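Local coordinates for conserved hypothetical protein (Pyrococcus furiosus, PDB 1Y81), which is of unknown function but belongs to the CoA-binding domain family with a Rossmann-like fold and holds coenzyme A in its pocket, at residues W98-A103 with R123-E128. Sequence-based numbering, arbitrary orientation.
Sequences WFQPGA and RCIMVE. With COA (coenzyme A), chain C; SCN (thiocyanate ion), chain B.
The side-chain amide of Gln100 meets the start of helix 125-128 through OE1, which accepts the backbone N-H of Ile125 on a lone pair, in the carbonyl plane (OE1 to N 2.9 Å, N-H...O 164°). Gln100 OE1 also takes the indole N-H of Trp98, NE1 to OE1 3.0 Å, so two donors grip it and fix the rotation of the amide. That leaves Gln100 NE2 to donate to O5P of coenzyme A (2.9 Å) and to the nitrogen of a thiocyanate ion, probably from the crystallisation liquor; the backbone N of Met126, a residue present as selenomethionine, also donates to that nitrogen. NE1 of Trp98 makes a further, weak bond to Arg123 O. Water 1 donates to Phe99 O and accepts from Arg123 N, bridging the two backbones.

With CG anti to the backbone N (chi1 180°), the Trp98 indole is turned toward residues 123-128, which pack round it. Ile125 CD1 sits over the centre of the six-membered ring, a CH-pi contact 3.8 Å from the centroid; Glu128 CG meets the ring edge in plane, 3.5 Å from Trp98 CH2. Trp98 CZ3 lies over one face of the Arg123 guanidinium, off toward its rim; the planes are 41° apart, so this is no flat stack. Val72 and Val74 of the adjoining strand 72-75 also touch the indole.

At the ligand, Cys124, the N-cap residue of helix 125-128, is joined by a disulfide to coenzyme A, SG to S1P 2.1 Å, and Pro101 CD packs on that ligand sulfur. Pro101 O accepts a weak bond from N8P, while Gly102, within the type II turn Gln100-Ala103, passes close to OAP. The turn leaving the carboxyl end of parallel strand 96-99 thus helps form the pantetheine site, as befits a Rossmann-like CoA-binding domain.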
loop_
_atom_site.group_PDB
_atom_site.type_symbol
_atom_site.label_atom_id
_atom_site.label_comp_id
_atom_site.label_asym_id
_atom_site.label_seq_id
_atom_site.Cartn_x
_atom_site.Cartn_y
_atom_site.Cartn_z
ATOM N N TRP A 98 -2.397 -4.469 3.671
ATOM C CA TRP A 98 -3.169 -3.644 4.603
ATOM C C TRP A 98 -4.025 -2.667 3.823
ATOM O O TRP A 98 -3.495 -1.837 3.098
ATOM C CB TRP A 98 -2.203 -2.868 5.500
ATOM C CG TRP A 98 -2.864 -1.949 6.525
ATOM C CD1 TRP A 98 -3.639 -0.831 6.278
ATOM C CD2 TRP A 98 -2.767 -2.058 7.952
ATOM N NE1 TRP A 98 -4.045 -0.261 7.480
ATOM C CE2 TRP A 98 -3.517 -0.995 8.513
ATOM C CE3 TRP A 98 -2.122 -2.967 8.813
ATOM C CZ2 TRP A 98 -3.639 -0.812 9.907
ATOM C CZ3 TRP A 98 -2.248 -2.784 10.197
ATOM C CH2 TRP A 98 -2.999 -1.716 10.726
ATOM N N PHE A 99 -5.343 -2.742 3.996
ATOM C CA PHE A 99 -6.253 -1.838 3.284
ATOM C C PHE A 99 -6.796 -0.767 4.212
ATOM O O PHE A 99 -7.450 -1.085 5.222
ATOM C CB PHE A 99 -7.398 -2.625 2.618
ATOM C CG PHE A 99 -6.925 -3.588 1.559
ATOM C CD1 PHE A 99 -6.981 -3.243 0.208
ATOM C CD2 PHE A 99 -6.415 -4.837 1.919
ATOM C CE1 PHE A 99 -6.517 -4.140 -0.800
ATOM C CE2 PHE A 99 -5.952 -5.734 0.940
ATOM C CZ PHE A 99 -5.991 -5.390 -0.416
ATOM N N GLN A 100 -6.519 0.503 3.891
ATOM C CA GLN A 100 -7.130 1.622 4.620
ATOM C C GLN A 100 -8.633 1.564 4.426
ATOM O O GLN A 100 -9.091 1.093 3.381
ATOM C CB GLN A 100 -6.603 2.967 4.115
ATOM C CG GLN A 100 -5.197 3.259 4.551
ATOM C CD GLN A 100 -5.067 3.473 6.032
ATOM O OE1 GLN A 100 -4.704 2.547 6.764
ATOM N NE2 GLN A 100 -5.353 4.699 6.499
ATOM N N PRO A 101 -9.408 1.998 5.452
ATOM C CA PRO A 101 -10.863 2.043 5.284
ATOM C C PRO A 101 -11.252 2.790 4.018
ATOM O O PRO A 101 -10.788 3.930 3.791
ATOM C CB PRO A 101 -11.333 2.795 6.528
ATOM C CG PRO A 101 -10.343 2.462 7.564
ATOM C CD PRO A 101 -9.005 2.423 6.806
ATOM N N GLY A 102 -12.081 2.146 3.198
ATOM C CA GLY A 102 -12.540 2.692 1.921
ATOM C C GLY A 102 -11.909 2.002 0.731
ATOM O O GLY A 102 -12.433 2.072 -0.383
ATOM N N ALA A 103 -10.787 1.317 0.985
ATOM C CA ALA A 103 -10.018 0.603 -0.034
ATOM C C ALA A 103 -10.408 -0.891 -0.091
ATOM O O ALA A 103 -10.085 -1.591 -1.056
ATOM C CB ALA A 103 -8.515 0.737 0.244
ATOM N N ARG A 123 -8.887 -0.938 9.679
ATOM C CA ARG A 123 -7.921 -0.388 10.633
ATOM C C ARG A 123 -7.119 0.733 9.985
ATOM O O ARG A 123 -6.695 0.626 8.822
ATOM C CB ARG A 123 -6.960 -1.461 11.144
ATOM C CG ARG A 123 -7.592 -2.476 12.111
ATOM C CD ARG A 123 -6.525 -3.207 12.919
ATOM N NE ARG A 123 -5.767 -4.164 12.117
ATOM C CZ ARG A 123 -4.543 -4.595 12.417
ATOM N NH1 ARG A 123 -3.910 -4.147 13.503
ATOM N NH2 ARG A 123 -3.939 -5.472 11.620
ATOM N N CYS A 124 -6.914 1.793 10.757
ATOM C CA CYS A 124 -6.229 2.975 10.289
ATOM C C CYS A 124 -4.708 2.891 10.563
ATOM O O CYS A 124 -4.300 2.917 11.705
ATOM C CB CYS A 124 -6.829 4.184 10.998
ATOM S SG CYS A 124 -8.549 4.513 10.552
ATOM N N ILE A 125 -3.888 2.829 9.502
ATOM C CA ILE A 125 -2.413 2.690 9.649
ATOM C C ILE A 125 -1.734 3.765 10.532
ATOM O O ILE A 125 -0.809 3.445 11.282
ATOM C CB ILE A 125 -1.680 2.583 8.249
ATOM C CG1 ILE A 125 -0.229 2.085 8.392
ATOM C CG2 ILE A 125 -1.724 3.902 7.503
ATOM C CD1 ILE A 125 -0.104 0.682 8.895
HETATM N N MSE A 126 -2.158 5.034 10.438
HETATM C CA MSE A 126 -1.536 6.072 11.271
HETATM C C MSE A 126 -1.923 5.919 12.756
HETATM O O MSE A 126 -1.110 6.170 13.631
HETATM C CB MSE A 126 -1.825 7.492 10.766
HETATM C CG MSE A 126 -1.465 7.717 9.299
HETATM SE SE MSE A 126 -1.639 9.598 8.779
HETATM C CE MSE A 126 -3.550 9.768 8.284
ATOM N N VAL A 127 -3.163 5.503 13.010
ATOM C CA VAL A 127 -3.586 5.146 14.362
ATOM C C VAL A 127 -2.759 3.968 14.884
ATOM O O VAL A 127 -2.173 4.043 15.979
ATOM C CB VAL A 127 -5.096 4.803 14.421
ATOM C CG1 VAL A 127 -5.478 4.223 15.809
ATOM C CG2 VAL A 127 -5.930 6.040 14.100
ATOM N N GLU A 128 -2.691 2.897 14.094
ATOM C CA GLU A 128 -2.043 1.664 14.554
ATOM C C GLU A 128 -0.523 1.807 14.741
ATOM O O GLU A 128 0.077 1.088 15.538
ATOM C CB GLU A 128 -2.406 0.473 13.656
ATOM C CG GLU A 128 -3.944 0.196 13.529
ATOM C CD GLU A 128 -4.650 -0.100 14.868
ATOM O OE1 GLU A 128 -4.038 -0.753 15.738
ATOM O OE2 GLU A 128 -5.828 0.320 15.040
HETATM N N1A COA C . -1.317 2.003 -8.441
HETATM C C2A COA C . -0.929 2.992 -7.573
HETATM N N3A COA C . -1.704 4.114 -7.413
HETATM C C4A COA C . -2.839 4.263 -8.146
HETATM C C5A COA C . -3.257 3.279 -9.039
HETATM C C6A COA C . -2.486 2.134 -9.187
HETATM N N6A COA C . -2.856 1.187 -10.036
HETATM N N7A COA C . -4.424 3.690 -9.595
HETATM C C8A COA C . -4.744 4.898 -9.067
HETATM N N9A COA C . -3.769 5.259 -8.178
HETATM C C1B COA C . -3.659 6.506 -7.389
HETATM C C2B COA C . -4.518 7.643 -7.943
HETATM O O2B COA C . -4.052 8.163 -9.213
HETATM C C3B COA C . -4.434 8.591 -6.740
HETATM O O3B COA C . -3.247 9.361 -6.722
HETATM P P3B COA C . -3.170 10.807 -7.466
HETATM O O7A COA C . -1.904 10.907 -8.265
HETATM O O8A COA C . -3.211 11.828 -6.386
HETATM O O9A COA C . -4.291 10.882 -8.457
HETATM C C4B COA C . -4.378 7.661 -5.520
HETATM O O4B COA C . -4.017 6.366 -6.026
HETATM C C5B COA C . -5.709 7.591 -4.747
HETATM O O5B COA C . -6.716 7.190 -5.653
HETATM P P1A COA C . -8.058 8.059 -5.846
HETATM O O1A COA C . -8.850 7.516 -7.010
HETATM O O2A COA C . -7.706 9.527 -5.939
HETATM O O3A COA C . -8.817 7.693 -4.474
HETATM P P2A COA C . -9.143 8.722 -3.287
HETATM O O4A COA C . -10.144 9.746 -3.758
HETATM O O5A COA C . -7.960 9.365 -2.660
HETATM O O6A COA C . -9.811 7.765 -2.196
HETATM C CBP COA C . -10.061 5.750 -0.906
HETATM C CCP COA C . -9.071 6.725 -1.582
HETATM C CDP COA C . -9.227 4.627 -0.275
HETATM C CEP COA C . -10.974 5.130 -1.960
HETATM C CAP COA C . -10.929 6.489 0.139
HETATM O OAP COA C . -11.911 5.620 0.677
HETATM C C9P COA C . -9.992 6.961 1.214
HETATM O O9P COA C . -9.459 8.245 1.115
HETATM N N8P COA C . -9.689 6.075 2.173
HETATM C C7P COA C . -8.730 6.286 3.249
HETATM C C6P COA C . -9.242 7.091 4.383
HETATM C C5P COA C . -8.169 7.136 5.433
HETATM O O5P COA C . -6.987 6.781 5.215
HETATM N N4P COA C . -8.638 7.604 6.560
HETATM C C3P COA C . -7.909 7.788 7.773
HETATM C C2P COA C . -8.610 7.060 8.920
HETATM S S1P COA C . -8.602 5.257 8.642
HETATM S S SCN B . -5.677 8.273 10.872
HETATM C C SCN B . -5.081 7.068 9.744
HETATM N N SCN B . -4.674 6.215 9.059
HETATM O O HOH W 1 -6.912 -2.012 7.770
#